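Long-range contacts in endo-1,4-beta-xylanase (Pseudoalteromonas haloplanktis, PDB 1XWT), which hydrolyses internal beta-1,4 linkages of xylan as a cold-adapted glycoside hydrolase of family 8, and probably has cellulase activity as well: residues Leu49-Thr54 / Lys65-Asp70; Ala61-Ala66 / Trp100-Ala105; Leu198-Tyr203 / Glu279-Arg284. The protein carries 1 engineered substitution. All blocks are in the same frame, centred on the assembly; numbering follows the deposited sequence.

Contact 1 (Leu49-Thr54 / Lys65-Asp70); sequences LYYPYT and KAINPD
Lys-65 N gives its hydrogen to Leu-49 O over 2.9 Å, in a nearly straight bond (164° at the hydrogen) that holds the two strands of an antiparallel beta hairpin together near its open end. Lys-65 also meets the other strand with its side chain. From one strand comes the ring of Tyr-51, from the other the long chain of Lys-65, and the lysine runs over the phenol rather than past its rim. Its stem touches first, with Lys-65 CB 3.7 Å from Tyr-51 CD1. The chain then bends at chi3 (-69°), which folds CE and NZ back across the ring. Lys-65 CE lies over the middle of one face as a CH-pi contact, 3.7 Å from the Tyr-51 centroid. Lys-65 NZ follows as a cation-pi partner, 3.9 Å from the centroid of the Tyr-51 ring and 18° off the ring normal, so the ammonium group sits above the pi cloud. Beyond Lys-65 the chain makes an inverse gamma turn centred on Ala-66, closed by a weak bond from Ile-67 N to Lys-65 O. Ile-67 thereby comes to face Leu-49, with 4.4 Å between Leu-49 CD2 and Ile-67 CD1. Further along the hairpin, Tyr-51 and Tyr-63 are joined through their backbones. Strand 74-76 takes up the other side of strand 58-66 through Ala-66 and Asp-74, while Arg-379 of helix 379-392 packs on Leu-49, Tyr-51 and Ile-67.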
loop_
_atom_site.group_PDB
_atom_site.type_symbol
_atom_site.label_atom_id
_atom_site.label_comp_id
_atom_site.label_asym_id
_atom_site.label_seq_id
_atom_site.Cartn_x
_atom_site.Cartn_y
_atom_site.Cartn_z
ATOM N N LEU A 49 -5.274 -5.807 15.101
ATOM C CA LEU A 49 -6.128 -5.399 13.987
ATOM C C LEU A 49 -6.936 -6.539 13.365
ATOM O O LEU A 49 -7.854 -6.281 12.607
ATOM C CB LEU A 49 -5.292 -4.696 12.894
ATOM C CG LEU A 49 -4.787 -3.301 13.313
ATOM C CD1 LEU A 49 -3.810 -2.728 12.288
ATOM C CD2 LEU A 49 -5.952 -2.363 13.562
ATOM N N TYR A 50 -6.568 -7.784 13.662
ATOM C CA TYR A 50 -7.144 -8.993 13.051
ATOM C C TYR A 50 -8.194 -9.564 13.993
ATOM O O TYR A 50 -7.866 -9.941 15.103
ATOM C CB TYR A 50 -5.992 -9.967 12.830
ATOM C CG TYR A 50 -6.249 -11.422 12.493
ATOM C CD1 TYR A 50 -6.082 -12.405 13.457
ATOM C CD2 TYR A 50 -6.501 -11.828 11.195
ATOM C CE1 TYR A 50 -6.183 -13.753 13.149
ATOM C CE2 TYR A 50 -6.624 -13.167 10.874
ATOM C CZ TYR A 50 -6.462 -14.139 11.856
ATOM O OH TYR A 50 -6.599 -15.471 11.505
ATOM N N TYR A 51 -9.453 -9.585 13.553
ATOM C CA TYR A 51 -10.585 -9.958 14.397
ATOM C C TYR A 51 -11.440 -11.017 13.723
ATOM O O TYR A 51 -11.688 -10.952 12.509
ATOM C CB TYR A 51 -11.489 -8.747 14.687
ATOM C CG TYR A 51 -10.892 -7.764 15.662
ATOM C CD1 TYR A 51 -9.952 -6.804 15.243
ATOM C CD2 TYR A 51 -11.253 -7.793 17.030
ATOM C CE1 TYR A 51 -9.382 -5.919 16.149
ATOM C CE2 TYR A 51 -10.694 -6.889 17.925
ATOM C CZ TYR A 51 -9.775 -5.961 17.478
ATOM O OH TYR A 51 -9.182 -5.084 18.352
ATOM N N PRO A 52 -11.953 -11.966 14.504
ATOM C CA PRO A 52 -12.865 -12.965 13.957
ATOM C C PRO A 52 -14.249 -12.384 13.707
ATOM O O PRO A 52 -14.716 -11.505 14.439
ATOM C CB PRO A 52 -12.903 -14.037 15.054
ATOM C CG PRO A 52 -12.701 -13.281 16.309
ATOM C CD PRO A 52 -11.701 -12.167 15.947
ATOM N N TYR A 53 -14.911 -12.903 12.677
ATOM C CA TYR A 53 -16.305 -12.614 12.358
ATOM C C TYR A 53 -17.114 -13.910 12.525
ATOM O O TYR A 53 -16.784 -14.938 11.914
ATOM C CB TYR A 53 -16.431 -12.077 10.929
ATOM C CG TYR A 53 -17.865 -11.841 10.528
ATOM C CD1 TYR A 53 -18.672 -10.948 11.240
ATOM C CD2 TYR A 53 -18.446 -12.544 9.480
ATOM C CE1 TYR A 53 -20.000 -10.749 10.903
ATOM C CE2 TYR A 53 -19.780 -12.353 9.138
ATOM C CZ TYR A 53 -20.566 -11.462 9.851
ATOM O OH TYR A 53 -21.905 -11.261 9.538
ATOM N N THR A 54 -18.140 -13.852 13.387
ATOM C CA THR A 54 -19.038 -14.983 13.649
ATOM C C THR A 54 -20.472 -14.584 13.351
ATOM O O THR A 54 -20.835 -13.408 13.404
ATOM C CB THR A 54 -18.935 -15.472 15.108
ATOM O OG1 THR A 54 -19.393 -14.451 15.998
ATOM C CG2 THR A 54 -17.512 -15.766 15.487
ATOM N N LYS A 65 -9.834 -4.744 11.128
ATOM C CA LYS A 65 -10.796 -3.779 11.634
ATOM C C LYS A 65 -10.256 -2.361 11.490
ATOM O O LYS A 65 -9.261 -2.015 12.115
ATOM C CB LYS A 65 -11.131 -4.066 13.104
ATOM C CG LYS A 65 -12.254 -3.195 13.652
ATOM C CD LYS A 65 -12.554 -3.461 15.133
ATOM C CE LYS A 65 -13.174 -4.805 15.385
ATOM N NZ LYS A 65 -13.711 -4.951 16.804
ATOM N N ALA A 66 -10.950 -1.538 10.708
ATOM C CA ALA A 66 -10.626 -0.124 10.589
ATOM C C ALA A 66 -11.306 0.640 11.738
ATOM O O ALA A 66 -12.373 1.234 11.621
ATOM C CB ALA A 66 -11.003 0.424 9.221
ATOM N N ILE A 67 -10.663 0.572 12.897
ATOM C CA ILE A 67 -11.136 1.233 14.110
ATOM C C ILE A 67 -11.281 2.710 13.830
ATOM O O ILE A 67 -10.418 3.322 13.198
ATOM C CB ILE A 67 -10.156 0.953 15.261
ATOM C CG1 ILE A 67 -10.221 -0.541 15.622
ATOM C CG2 ILE A 67 -10.474 1.827 16.472
ATOM C CD1 ILE A 67 -9.079 -1.043 16.432
ATOM N N ASN A 68 -12.402 3.269 14.268
ATOM C CA ASN A 68 -12.741 4.639 13.918
ATOM C C ASN A 68 -13.650 5.234 14.990
ATOM O O ASN A 68 -14.860 4.984 14.990
ATOM C CB ASN A 68 -13.431 4.645 12.558
ATOM C CG ASN A 68 -13.654 6.031 12.010
ATOM O OD1 ASN A 68 -13.645 7.024 12.751
ATOM N ND2 ASN A 68 -13.861 6.113 10.699
ATOM N N PRO A 69 -13.064 6.038 15.879
ATOM C CA PRO A 69 -13.819 6.631 16.998
ATOM C C PRO A 69 -14.777 7.745 16.570
ATOM O O PRO A 69 -15.745 8.032 17.278
ATOM C CB PRO A 69 -12.709 7.202 17.889
ATOM C CG PRO A 69 -11.634 7.571 16.938
ATOM C CD PRO A 69 -11.656 6.482 15.882
ATOM N N ASP A 70 -14.516 8.361 15.427
ATOM C CA ASP A 70 -15.327 9.487 14.971
ATOM C C ASP A 70 -16.598 9.048 14.236
ATOM O O ASP A 70 -17.653 9.660 14.408
ATOM C CB ASP A 70 -14.482 10.402 14.077
ATOM C CG ASP A 70 -13.227 10.895 14.775
ATOM O OD1 ASP A 70 -13.332 11.335 15.947
ATOM O OD2 ASP A 70 -12.094 10.858 14.241
#

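Contact 2 (Ala61-Ala66 / Trp100-Ala105); sequences AHYIKA and WRFAKA
Phe-102 leaves its helix with CG opposite the backbone N (chi1 -177°), whereas Tyr-63 keeps CG between N and the carbonyl carbon (chi1 61°); together these torsions lay the phenylalanine ring beneath the root of the tyrosine instead of against its hydroxyl end. Tyr-63 CB stands over the middle of the Phe-102 face as a CH-pi contact, 3.8 Å from the centroid. The two rings meet only obliquely, their planes 38° apart, and touch where Tyr-63 CD1 comes within 3.8 Å of Phe-102 CE2. Ala-61 CB sits at the edge of the Phe-102 ring and is 3.6 Å from Phe-102 CB. Packing is tight at the backbone of the strand, since His-62 O lies just 3.0 Å from Phe-102 CB. That oxygen has its polar partner elsewhere, in the amide NE2 of Gln-80. Helix segment 100-105 crosses strand segment 61-66 almost at a right angle, their axes 6.5 Å apart at closest. Arg-101 flanks the join, the edge of its guanidinium beside Ala-61, its NE in a salt bridge with Glu-165 and its NH1 bonded to Asn-98 OD1. The two segments themselves thus meet through apolar and CH-pi packing, and the polar ties between helix 93-107 and strand 58-66 come from partners just beyond them: Arg-101 NH1 bonds to Lys-60 O, and His-62 pairs with Asn-98 through the backbone.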
loop_
_atom_site.group_PDB
_atom_site.type_symbol
_atom_site.label_atom_id
_atom_site.label_comp_id
_atom_site.label_asym_id
_atom_site.label_seq_id
_atom_site.Cartn_x
_atom_site.Cartn_y
_atom_site.Cartn_z
ATOM N N ALA A 61 -15.003 -16.139 9.257
ATOM C CA ALA A 61 -13.773 -15.662 8.651
ATOM C C ALA A 61 -13.181 -14.561 9.532
ATOM O O ALA A 61 -13.694 -14.332 10.621
ATOM C CB ALA A 61 -14.059 -15.164 7.239
ATOM N N HIS A 62 -12.108 -13.912 9.084
ATOM C CA HIS A 62 -11.487 -12.818 9.835
ATOM C C HIS A 62 -11.411 -11.555 8.980
ATOM O O HIS A 62 -11.372 -11.611 7.751
ATOM C CB HIS A 62 -10.041 -13.202 10.258
ATOM C CG HIS A 62 -9.947 -13.990 11.535
ATOM N ND1 HIS A 62 -10.459 -15.250 11.678
ATOM C CD2 HIS A 62 -9.239 -13.746 12.654
ATOM C CE1 HIS A 62 -10.239 -15.667 12.916
ATOM N NE2 HIS A 62 -9.481 -14.784 13.521
ATOM N N TYR A 63 -11.357 -10.404 9.644
ATOM C CA TYR A 63 -11.116 -9.135 8.974
ATOM C C TYR A 63 -10.132 -8.261 9.721
ATOM O O TYR A 63 -9.882 -8.418 10.926
ATOM C CB TYR A 63 -12.442 -8.395 8.749
ATOM C CG TYR A 63 -13.211 -8.042 9.999
ATOM C CD1 TYR A 63 -14.056 -8.945 10.625
ATOM C CD2 TYR A 63 -13.075 -6.779 10.581
ATOM C CE1 TYR A 63 -14.754 -8.608 11.785
ATOM C CE2 TYR A 63 -13.769 -6.432 11.722
ATOM C CZ TYR A 63 -14.594 -7.350 12.341
ATOM O OH TYR A 63 -15.312 -6.979 13.466
ATOM N N ILE A 64 -9.566 -7.332 8.967
ATOM C CA ILE A 64 -8.790 -6.226 9.521
ATOM C C ILE A 64 -9.770 -5.096 9.852
ATOM O O ILE A 64 -10.494 -4.621 8.982
ATOM C CB ILE A 64 -7.680 -5.764 8.515
ATOM C CG1 ILE A 64 -6.682 -6.899 8.216
ATOM C CG2 ILE A 64 -7.007 -4.494 9.020
ATOM C CD1 ILE A 64 -5.971 -7.430 9.440
ATOM N N LYS A 65 -9.834 -4.744 11.128
ATOM C CA LYS A 65 -10.796 -3.779 11.634
ATOM C C LYS A 65 -10.256 -2.361 11.490
ATOM O O LYS A 65 -9.261 -2.015 12.115
ATOM C CB LYS A 65 -11.131 -4.066 13.104
ATOM C CG LYS A 65 -12.254 -3.195 13.652
ATOM C CD LYS A 65 -12.554 -3.461 15.133
ATOM C CE LYS A 65 -13.174 -4.805 15.385
ATOM N NZ LYS A 65 -13.711 -4.951 16.804
ATOM N N ALA A 66 -10.950 -1.538 10.708
ATOM C CA ALA A 66 -10.626 -0.124 10.589
ATOM C C ALA A 66 -11.306 0.640 11.738
ATOM O O ALA A 66 -12.373 1.234 11.621
ATOM C CB ALA A 66 -11.003 0.424 9.221
ATOM N N TRP A 100 -8.757 -13.905 3.358
ATOM C CA TRP A 100 -9.199 -14.032 1.967
ATOM C C TRP A 100 -10.628 -14.596 1.908
ATOM O O TRP A 100 -11.439 -14.150 1.109
ATOM C CB TRP A 100 -8.189 -14.873 1.134
ATOM C CG TRP A 100 -8.619 -15.101 -0.277
ATOM C CD1 TRP A 100 -8.686 -16.292 -0.900
ATOM C CD2 TRP A 100 -9.049 -14.119 -1.238
ATOM N NE1 TRP A 100 -9.157 -16.132 -2.175
ATOM C CE2 TRP A 100 -9.409 -14.812 -2.404
ATOM C CE3 TRP A 100 -9.219 -12.721 -1.217
ATOM C CZ2 TRP A 100 -9.918 -14.175 -3.533
ATOM C CZ3 TRP A 100 -9.722 -12.095 -2.355
ATOM C CH2 TRP A 100 -10.082 -12.823 -3.475
ATOM N N ARG A 101 -10.964 -15.531 2.800
ATOM C CA ARG A 101 -12.321 -16.059 2.846
ATOM C C ARG A 101 -13.328 -14.938 3.065
ATOM O O ARG A 101 -14.389 -14.914 2.444
ATOM C CB ARG A 101 -12.459 -17.096 3.974
ATOM C CG ARG A 101 -13.679 -18.016 3.854
ATOM C CD ARG A 101 -13.869 -19.003 5.043
ATOM N NE ARG A 101 -12.631 -19.766 5.225
ATOM C CZ ARG A 101 -11.758 -19.604 6.212
ATOM N NH1 ARG A 101 -12.043 -18.828 7.262
ATOM N NH2 ARG A 101 -10.580 -20.208 6.144
ATOM N N PHE A 102 -13.005 -14.023 3.988
ATOM C CA PHE A 102 -13.878 -12.886 4.302
ATOM C C PHE A 102 -14.032 -11.988 3.082
ATOM O O PHE A 102 -15.139 -11.571 2.725
ATOM C CB PHE A 102 -13.302 -12.097 5.475
ATOM C CG PHE A 102 -14.169 -10.947 5.926
ATOM C CD1 PHE A 102 -14.136 -9.735 5.262
ATOM C CD2 PHE A 102 -15.016 -11.062 7.014
ATOM C CE1 PHE A 102 -14.951 -8.685 5.660
ATOM C CE2 PHE A 102 -15.824 -10.018 7.405
ATOM C CZ PHE A 102 -15.776 -8.817 6.747
ATOM N N ALA A 103 -12.928 -11.679 2.417
ATOM C CA ALA A 103 -12.954 -10.764 1.264
ATOM C C ALA A 103 -13.828 -11.344 0.158
ATOM O O ALA A 103 -14.707 -10.661 -0.388
ATOM C CB ALA A 103 -11.528 -10.526 0.757
ATOM N N LYS A 104 -13.592 -12.596 -0.198
ATOM C CA LYS A 104 -14.291 -13.211 -1.313
ATOM C C LYS A 104 -15.780 -13.353 -1.016
ATOM O O LYS A 104 -16.608 -13.209 -1.918
ATOM C CB LYS A 104 -13.637 -14.557 -1.643
ATOM C CG LYS A 104 -13.962 -15.139 -2.989
ATOM C CD LYS A 104 -13.044 -16.365 -3.268
ATOM C CE LYS A 104 -13.433 -17.026 -4.552
ATOM N NZ LYS A 104 -12.689 -18.270 -4.682
ATOM N N ALA A 105 -16.142 -13.664 0.229
ATOM C CA ALA A 105 -17.554 -13.813 0.616
ATOM C C ALA A 105 -18.309 -12.505 0.759
ATOM O O ALA A 105 -19.477 -12.403 0.344
ATOM C CB ALA A 105 -17.704 -14.587 1.934
#

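Contact 3 (Leu198-Tyr203 / Glu279-Arg284); sequences LTDPSY and EFNAWR. Engineered in segment 279-284: Asn-281 (natural residue Asp).
An Asx turn at Asp-200 sets Ser-202 against Asn-281 and Arg-284 in the interior of the (alpha/alpha)6 barrel that characterises glycoside hydrolase family 8. Asn-281 is an engineered replacement for the natural aspartate. The acidic residues close by, Asp-144 and Glu-78, are consistent with a place beside the substrate cleft. Asp-200 keeps CG opposite its backbone N (chi1 180°), which carries the carboxylate toward Ser-202, and one of its oxygens holds the turn with two donors. Ser-202 N reaches Asp-200 OD1 over 2.9 Å on the anti side, not far from the carboxylate plane. Ser-202 OG donates to Asp-200 OD1 over 2.7 Å, but from well above that plane (51° out of it). Ser-202 CB itself points to the other segment, 3.2 Å from Asn-281 O and over one face of the Arg-284 guanidinium. Tyr-203 carries Asp-200 CB over the centre of its ring and meets the arginine edge to edge, Tyr-203 CE1 lying 4.1 Å from Arg-284 NH2 with the two planes only 18° apart. The far end of the arginine is held by two partners, a salt bridge from NH2 to Asp-144 and a hydrogen bond from NH1 to Tyr-381 OH. On its own side the second segment is braced by Glu-279, whose carboxylate receives two successive backbone amides. Asn-281 N is 3.0 Å from Glu-279 OE1, above the carboxylate plane, and Ala-282 N is 2.9 Å from Glu-279 OE2, on its syn side. A water completes the join: it donates to Ser-202 O over 2.7 Å and accepts from Arg-284 NE over 2.9 Å, lying in the plane of the guanidinium at its edge.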
loop_
_atom_site.group_PDB
_atom_site.type_symbol
_atom_site.label_atom_id
_atom_site.label_comp_id
_atom_site.label_asym_id
_atom_site.label_seq_id
_atom_site.Cartn_x
_atom_site.Cartn_y
_atom_site.Cartn_z
ATOM N N LEU A 198 -8.279 10.331 -14.360
ATOM C CA LEU A 198 -8.041 10.480 -12.922
ATOM C C LEU A 198 -7.367 9.258 -12.300
ATOM O O LEU A 198 -7.872 8.125 -12.412
ATOM C CB LEU A 198 -9.344 10.776 -12.177
ATOM C CG LEU A 198 -9.225 11.173 -10.703
ATOM C CD1 LEU A 198 -8.474 12.487 -10.558
ATOM C CD2 LEU A 198 -10.595 11.265 -10.032
ATOM N N THR A 199 -6.237 9.489 -11.653
ATOM C CA THR A 199 -5.547 8.446 -10.910
ATOM C C THR A 199 -5.161 8.983 -9.531
ATOM O O THR A 199 -5.216 10.186 -9.273
ATOM C CB THR A 199 -4.360 7.891 -11.745
ATOM O OG1 THR A 199 -3.891 6.664 -11.152
ATOM C CG2 THR A 199 -3.155 8.833 -11.786
ATOM N N ASP A 200 -4.791 8.073 -8.641
ATOM C CA ASP A 200 -4.247 8.394 -7.328
ATOM C C ASP A 200 -2.816 7.894 -7.335
ATOM O O ASP A 200 -2.624 6.683 -7.464
ATOM C CB ASP A 200 -5.116 7.733 -6.240
ATOM C CG ASP A 200 -4.644 7.987 -4.818
ATOM O OD1 ASP A 200 -3.423 8.063 -4.588
ATOM O OD2 ASP A 200 -5.482 8.055 -3.860
ATOM N N PRO A 201 -1.824 8.787 -7.301
ATOM C CA PRO A 201 -0.425 8.333 -7.341
ATOM C C PRO A 201 -0.091 7.188 -6.379
ATOM O O PRO A 201 0.746 6.354 -6.711
ATOM C CB PRO A 201 0.366 9.617 -7.042
ATOM C CG PRO A 201 -0.521 10.705 -7.656
ATOM C CD PRO A 201 -1.914 10.263 -7.314
ATOM N N SER A 202 -0.720 7.156 -5.210
ATOM C CA SER A 202 -0.459 6.106 -4.213
ATOM C C SER A 202 -0.856 4.704 -4.667
ATOM O O SER A 202 -0.446 3.726 -4.043
ATOM C CB SER A 202 -1.137 6.392 -2.869
ATOM O OG SER A 202 -2.530 6.181 -2.894
ATOM N N TYR A 203 -1.661 4.609 -5.731
ATOM C CA TYR A 203 -2.072 3.309 -6.284
ATOM C C TYR A 203 -1.025 2.713 -7.260
ATOM O O TYR A 203 -1.144 1.552 -7.685
ATOM C CB TYR A 203 -3.418 3.435 -7.023
ATOM C CG TYR A 203 -4.637 3.822 -6.179
ATOM C CD1 TYR A 203 -4.576 4.017 -4.786
ATOM C CD2 TYR A 203 -5.884 3.925 -6.784
ATOM C CE1 TYR A 203 -5.731 4.352 -4.050
ATOM C CE2 TYR A 203 -7.016 4.238 -6.062
ATOM C CZ TYR A 203 -6.949 4.441 -4.698
ATOM O OH TYR A 203 -8.107 4.729 -3.974
ATOM N N GLU A 279 -1.656 14.131 1.694
ATOM C CA GLU A 279 -2.448 13.680 2.832
ATOM C C GLU A 279 -2.227 12.177 3.052
ATOM O O GLU A 279 -1.198 11.630 2.636
ATOM C CB GLU A 279 -3.929 14.107 2.680
ATOM C CG GLU A 279 -4.579 13.792 1.348
ATOM C CD GLU A 279 -4.367 12.367 0.912
ATOM O OE1 GLU A 279 -5.233 11.496 1.190
ATOM O OE2 GLU A 279 -3.296 12.106 0.314
ATOM N N PHE A 280 -3.175 11.506 3.700
ATOM C CA PHE A 280 -2.979 10.148 4.168
ATOM C C PHE A 280 -2.661 9.168 3.027
ATOM O O PHE A 280 -1.782 8.318 3.152
ATOM C CB PHE A 280 -4.208 9.725 4.986
ATOM C CG PHE A 280 -4.611 10.779 5.996
ATOM C CD1 PHE A 280 -3.938 10.889 7.193
ATOM C CD2 PHE A 280 -5.599 11.726 5.698
ATOM C CE1 PHE A 280 -4.267 11.910 8.113
ATOM C CE2 PHE A 280 -5.919 12.741 6.609
ATOM C CZ PHE A 280 -5.259 12.816 7.808
ATOM N N ASN A 281 -3.350 9.289 1.897
ATOM C CA ASN A 281 -3.025 8.441 0.737
ATOM C C ASN A 281 -1.624 8.735 0.177
ATOM O O ASN A 281 -0.834 7.831 -0.069
ATOM C CB ASN A 281 -4.023 8.661 -0.408
ATOM C CG ASN A 281 -5.302 7.876 -0.244
ATOM O OD1 ASN A 281 -5.878 7.400 -1.230
ATOM N ND2 ASN A 281 -5.761 7.726 1.004
ATOM N N ALA A 282 -1.344 10.027 -0.008
ATOM C CA ALA A 282 -0.100 10.469 -0.615
ATOM C C ALA A 282 1.121 10.038 0.186
ATOM O O ALA A 282 2.211 9.878 -0.393
ATOM C CB ALA A 282 -0.088 11.962 -0.807
ATOM N N TRP A 283 0.959 9.801 1.497
ATOM C CA TRP A 283 2.074 9.285 2.292
ATOM C C TRP A 283 2.737 8.059 1.618
ATOM O O TRP A 283 3.948 7.831 1.756
ATOM C CB TRP A 283 1.656 8.791 3.684
ATOM C CG TRP A 283 1.097 9.760 4.679
ATOM C CD1 TRP A 283 1.005 11.118 4.582
ATOM C CD2 TRP A 283 0.541 9.403 5.948
ATOM N NE1 TRP A 283 0.412 11.620 5.715
ATOM C CE2 TRP A 283 0.096 10.582 6.557
ATOM C CE3 TRP A 283 0.350 8.193 6.617
ATOM C CZ2 TRP A 283 -0.509 10.590 7.809
ATOM C CZ3 TRP A 283 -0.270 8.199 7.856
ATOM C CH2 TRP A 283 -0.691 9.387 8.436
ATOM N N ARG A 284 1.903 7.226 1.003
ATOM C CA ARG A 284 2.355 5.955 0.446
ATOM C C ARG A 284 3.187 6.074 -0.822
ATOM O O ARG A 284 3.856 5.115 -1.190
ATOM C CB ARG A 284 1.170 5.009 0.197
ATOM C CG ARG A 284 0.346 4.699 1.456
ATOM C CD ARG A 284 -0.562 3.528 1.292
ATOM N NE ARG A 284 -1.615 3.644 0.276
ATOM C CZ ARG A 284 -2.808 4.187 0.468
ATOM N NH1 ARG A 284 -3.113 4.824 1.587
ATOM N NH2 ARG A 284 -3.702 4.114 -0.491
HETATM O O HOH W 1 -1.201 1.971 -2.083
#

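Contacts 1 and 2 are neighbours, their centres 10 Å apart, and share strand 58-66: contact 1 pairs it with strand 50-55 of the same antiparallel sheet, and contact 2 rests helix 93-107 against it. Backbone bonds such as Tyr-53 N to Ala-61 O tie the two directly, and Lys-65 and Ala-66 belong to both. Contact 3 comes later in the chain and touches neither, its centre 23 Å from contact 1 and 24 Å from contact 2, and nearer the middle of the molecule. The first two therefore build up one region of antiparallel sheet with the helix packed on it, while the third joins a loop to the start of helix 283-296 in the barrel interior.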